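Local coordinates for protein lysyl oxidase (Pichia pastoris, PDB 1W7C) that probably oxidises primary amines, including peptidyl lysine side chains, as a dimeric quinoprotein that carries copper and a self-derived topaquinone cofactor, at residues L655-S658 against N659-P662; R687-T690 against Q691-F694. All blocks are in the same frame, centred on the assembly; numbering follows the deposited sequence.

Interaction 1. Residues L655-S658 against N659-P662; sequences LPNS and NDLP
Two first torsions set up this contact: Asn-657 places CG between its backbone N and carbonyl carbon (chi1 73°), while Asp-660 holds CG beside its own backbone N (chi1 -63°), so the amide reaches forward along the chain and the carboxylate folds back. The result is an Asx turn superimposed on a type I beta turn, opening one short 3-10 turn in the loop that follows copper ligand His-654. The Asx bond runs from Asn-659 N to Asn-657 OD1 at 2.9 Å; it is nearly straight, but the donor stands well above the plane of the side-chain amide. Asp-660 N closes the beta turn on Asn-657 O (2.9 Å), and Leu-661 N continues it to Ser-658 O (3.1 Å).

In return, Asp-660 OD2 accepts Asn-657 N at 2.9 Å on its anti side, moderately out of the carboxylate plane. Asp-660 OD2 also comes within 3.3 Å of Pro-656 CA. The carboxylate crosses the Asn-657 amide almost squarely, with planes 85° apart, whereas the amides of Asn-657 and Asn-659 lie side by side, pointing the same way, with their planes almost parallel.

Asp-660 OD1 hydrogen-bonds both His-654 NE2 and Thr-664 OG1, making this aspartate a second-shell residue that would be expected to polarise the imidazole. Asn-657 OD1 additionally accepts Asn-679 N of the second subunit, and Asn-659 ND2 bonds Asp-449 OD1 of that subunit. With the amide of Asn-657 cut back to an alanine, Asn-659 N and the N-H of Asn-679 of the second subunit would probably both be left without their acceptor, and the turn would rest on its backbone bonds and the Asp-660 carboxylate. One water accepts from Ser-658 OG (2.7 Å) and donates to Asn-659 OD1 (2.8 Å).

Interaction 2. Residues R687-T690 against Q691-F694; sequences RDTT and QQVF
Gln-692 turns back from the start of strand 692-697 and crosses Arg-687 at about a right angle, the guanidinium and amide planes inclined by 49°. Its CG sits between the backbone N and carbonyl carbon (chi1 57°) and the chain is extended beyond it, which carries the amide back over the preceding bend. There NE2 donates twice, to Thr-689 O at 2.8 Å and to Arg-687 O at 3.0 Å; the donor is tilted somewhat from the Thr-689 carbonyl plane and stands well above that of Arg-687. Arg-687 NH1 merely lies near Gln-692 OE1, at 3.6 Å. That nitrogen hydrogen-bonds Ile-266 O of the second subunit.

Thr-689 and Gln-691 also cross roughly at right angles. Thr-689 OG1 accepts Gln-691 N at 3.1 Å in an almost linear bond, an ST turn. Gln-691 then centres an inverse gamma turn, whose Gln-692 N to Thr-690 O bond (2.9 Å) is weak. Its side chain bends at chi2, letting NE2 reach Thr-690 OG1 at 3.0 Å.

Thr-689 OG1 and Thr-690 OG1 both find their strongest polar partner in Asp-278 of the second subunit, Thr-690 OG1 through a hydrogen bond to its carbonyl O, and Gln-691 OE1 bonds Ser-282 OG there. The chemistry thus implies a bend held by side-chain amides and hydroxyls, with the threonine hydroxyls and the Gln-691 amide serving both the bend and the dimer interface.

Overall arrangement
Following the chain, strand 642-654 ends at a copper ligand and runs directly into interaction 1, whose turn opens the loop leading to strand 670-678. After that strand another loop ends in interaction 2, which delivers the chain into strand 692-697, paired with strands 418-433 and 704-707. The two local contacts come in series and neither nest nor cross; within one subunit the centres of interaction 1 and interaction 2 are about 44 Å apart, and their nearest atoms about 35 Å. Across the dimer they come together: Pro-662, at the end of interaction 1, packs on Arg-687 of the second subunit, which opens that subunit's interaction 2. Copper-site loop and strand entry therefore meet at the subunit interface.

Interaction 1. Residues L655-S658 against N659-P662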
# COMPACT_ATOMS: atom_id res chain seq x y z
N LEU A 655 10.60 -12.04 -8.95
CA LEU A 655 10.66 -13.04 -10.02
C LEU A 655 10.43 -12.24 -11.32
O LEU A 655 9.27 -12.07 -11.78
CB LEU A 655 9.58 -14.10 -9.83
CG LEU A 655 9.65 -15.22 -10.87
CD1 LEU A 655 10.89 -16.09 -10.68
CD2 LEU A 655 8.39 -16.09 -10.88
N PRO A 656 11.48 -11.69 -11.90
CA PRO A 656 11.30 -10.80 -13.04
C PRO A 656 10.61 -11.47 -14.22
O PRO A 656 10.81 -12.62 -14.52
CB PRO A 656 12.72 -10.38 -13.38
CG PRO A 656 13.43 -10.43 -12.05
CD PRO A 656 12.87 -11.67 -11.43
N ASN A 657 9.79 -10.68 -14.89
CA ASN A 657 9.06 -11.10 -16.08
C ASN A 657 9.24 -10.05 -17.18
O ASN A 657 10.11 -9.18 -17.08
CB ASN A 657 7.59 -11.41 -15.72
CG ASN A 657 6.76 -10.18 -15.43
OD1 ASN A 657 6.15 -9.60 -16.34
ND2 ASN A 657 6.75 -9.73 -14.16
N SER A 658 8.42 -10.12 -18.23
CA SER A 658 8.48 -9.11 -19.30
C SER A 658 8.34 -7.70 -18.77
O SER A 658 8.92 -6.77 -19.35
CB SER A 658 7.37 -9.39 -20.31
OG SER A 658 6.09 -9.22 -19.74
N ASN A 659 7.61 -7.53 -17.67
CA ASN A 659 7.39 -6.18 -17.13
C ASN A 659 8.59 -5.62 -16.41
O ASN A 659 8.50 -4.53 -15.85
CB ASN A 659 6.12 -6.13 -16.25
CG ASN A 659 5.18 -5.02 -16.67
OD1 ASN A 659 4.93 -4.86 -17.89
ND2 ASN A 659 4.69 -4.23 -15.73
N ASP A 660 9.72 -6.36 -16.45
CA ASP A 660 11.01 -5.93 -15.94
C ASP A 660 12.05 -5.65 -17.04
O ASP A 660 13.20 -5.39 -16.73
CB ASP A 660 11.54 -6.97 -14.96
CG ASP A 660 10.67 -7.12 -13.76
OD1 ASP A 660 10.84 -6.30 -12.82
OD2 ASP A 660 9.79 -7.99 -13.72
N LEU A 661 11.65 -5.73 -18.31
CA LEU A 661 12.53 -5.42 -19.44
C LEU A 661 12.02 -4.23 -20.21
O LEU A 661 10.86 -4.24 -20.61
CB LEU A 661 12.68 -6.61 -20.39
CG LEU A 661 13.37 -7.86 -19.83
CD1 LEU A 661 13.31 -8.96 -20.89
CD2 LEU A 661 14.77 -7.55 -19.36
N PRO A 662 12.83 -3.21 -20.47
CA PRO A 662 14.26 -3.14 -20.13
C PRO A 662 14.59 -2.90 -18.66
O PRO A 662 15.72 -3.20 -18.27
CB PRO A 662 14.77 -1.99 -21.00
CG PRO A 662 13.57 -1.08 -21.12
CD PRO A 662 12.39 -2.04 -21.23
O HOH W 1 5.08 -6.68 -19.98

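Interaction 2. Residues R687-T690 against Q691-F694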
# COMPACT_ATOMS: atom_id res chain seq x y z
N ARG A 687 -7.37 17.68 13.64
CA ARG A 687 -8.56 18.54 13.61
C ARG A 687 -8.27 20.04 13.65
O ARG A 687 -9.11 20.86 13.24
CB ARG A 687 -9.50 18.21 14.77
CG ARG A 687 -10.04 16.76 14.86
CD ARG A 687 -10.94 16.29 13.70
NE ARG A 687 -10.14 16.12 12.51
CZ ARG A 687 -10.25 16.79 11.38
NH1 ARG A 687 -11.28 17.60 11.17
NH2 ARG A 687 -9.36 16.58 10.43
N ASP A 688 -7.07 20.41 14.10
CA ASP A 688 -6.67 21.80 14.14
C ASP A 688 -6.12 22.40 12.83
O ASP A 688 -5.88 23.61 12.73
CB ASP A 688 -5.66 22.02 15.28
CG ASP A 688 -4.40 21.23 15.12
OD1 ASP A 688 -4.51 20.04 14.78
OD2 ASP A 688 -3.28 21.72 15.32
N THR A 689 -5.95 21.58 11.80
CA THR A 689 -5.49 22.13 10.54
C THR A 689 -6.50 23.11 9.96
O THR A 689 -7.71 22.96 10.13
CB THR A 689 -5.12 21.04 9.50
OG1 THR A 689 -4.53 21.67 8.37
CG2 THR A 689 -6.31 20.24 8.98
N THR A 690 -6.02 24.12 9.24
CA THR A 690 -6.90 24.97 8.48
C THR A 690 -7.21 24.38 7.10
O THR A 690 -8.06 24.95 6.41
CB THR A 690 -6.28 26.32 8.25
OG1 THR A 690 -5.11 26.18 7.44
CG2 THR A 690 -5.87 27.03 9.56
N GLN A 691 -6.55 23.29 6.71
CA GLN A 691 -6.72 22.76 5.36
C GLN A 691 -7.93 21.81 5.35
O GLN A 691 -7.81 20.60 5.19
CB GLN A 691 -5.44 22.04 4.90
CG GLN A 691 -4.22 22.95 4.92
CD GLN A 691 -4.38 24.18 4.05
OE1 GLN A 691 -4.52 24.08 2.83
NE2 GLN A 691 -4.40 25.36 4.69
N GLN A 692 -9.10 22.42 5.57
CA GLN A 692 -10.36 21.69 5.62
C GLN A 692 -11.49 22.61 5.22
O GLN A 692 -11.28 23.84 5.12
CB GLN A 692 -10.55 21.05 7.01
CG GLN A 692 -10.53 21.97 8.19
CD GLN A 692 -10.84 21.21 9.48
OE1 GLN A 692 -11.96 20.78 9.68
NE2 GLN A 692 -9.85 21.12 10.37
N VAL A 693 -12.67 22.03 4.97
CA VAL A 693 -13.87 22.77 4.60
C VAL A 693 -15.00 22.27 5.48
O VAL A 693 -15.07 21.09 5.82
CB VAL A 693 -14.22 22.62 3.08
CG1 VAL A 693 -14.51 21.18 2.71
CG2 VAL A 693 -15.37 23.53 2.68
N PHE A 694 -15.90 23.19 5.82
CA PHE A 694 -17.13 22.88 6.51
C PHE A 694 -18.24 23.54 5.73
O PHE A 694 -18.36 24.75 5.71
CB PHE A 694 -17.08 23.36 7.96
CG PHE A 694 -18.28 22.99 8.79
CD1 PHE A 694 -18.99 23.96 9.49
CD2 PHE A 694 -18.67 21.67 8.91
CE1 PHE A 694 -20.08 23.62 10.27
CE2 PHE A 694 -19.78 21.33 9.69
CZ PHE A 694 -20.47 22.29 10.38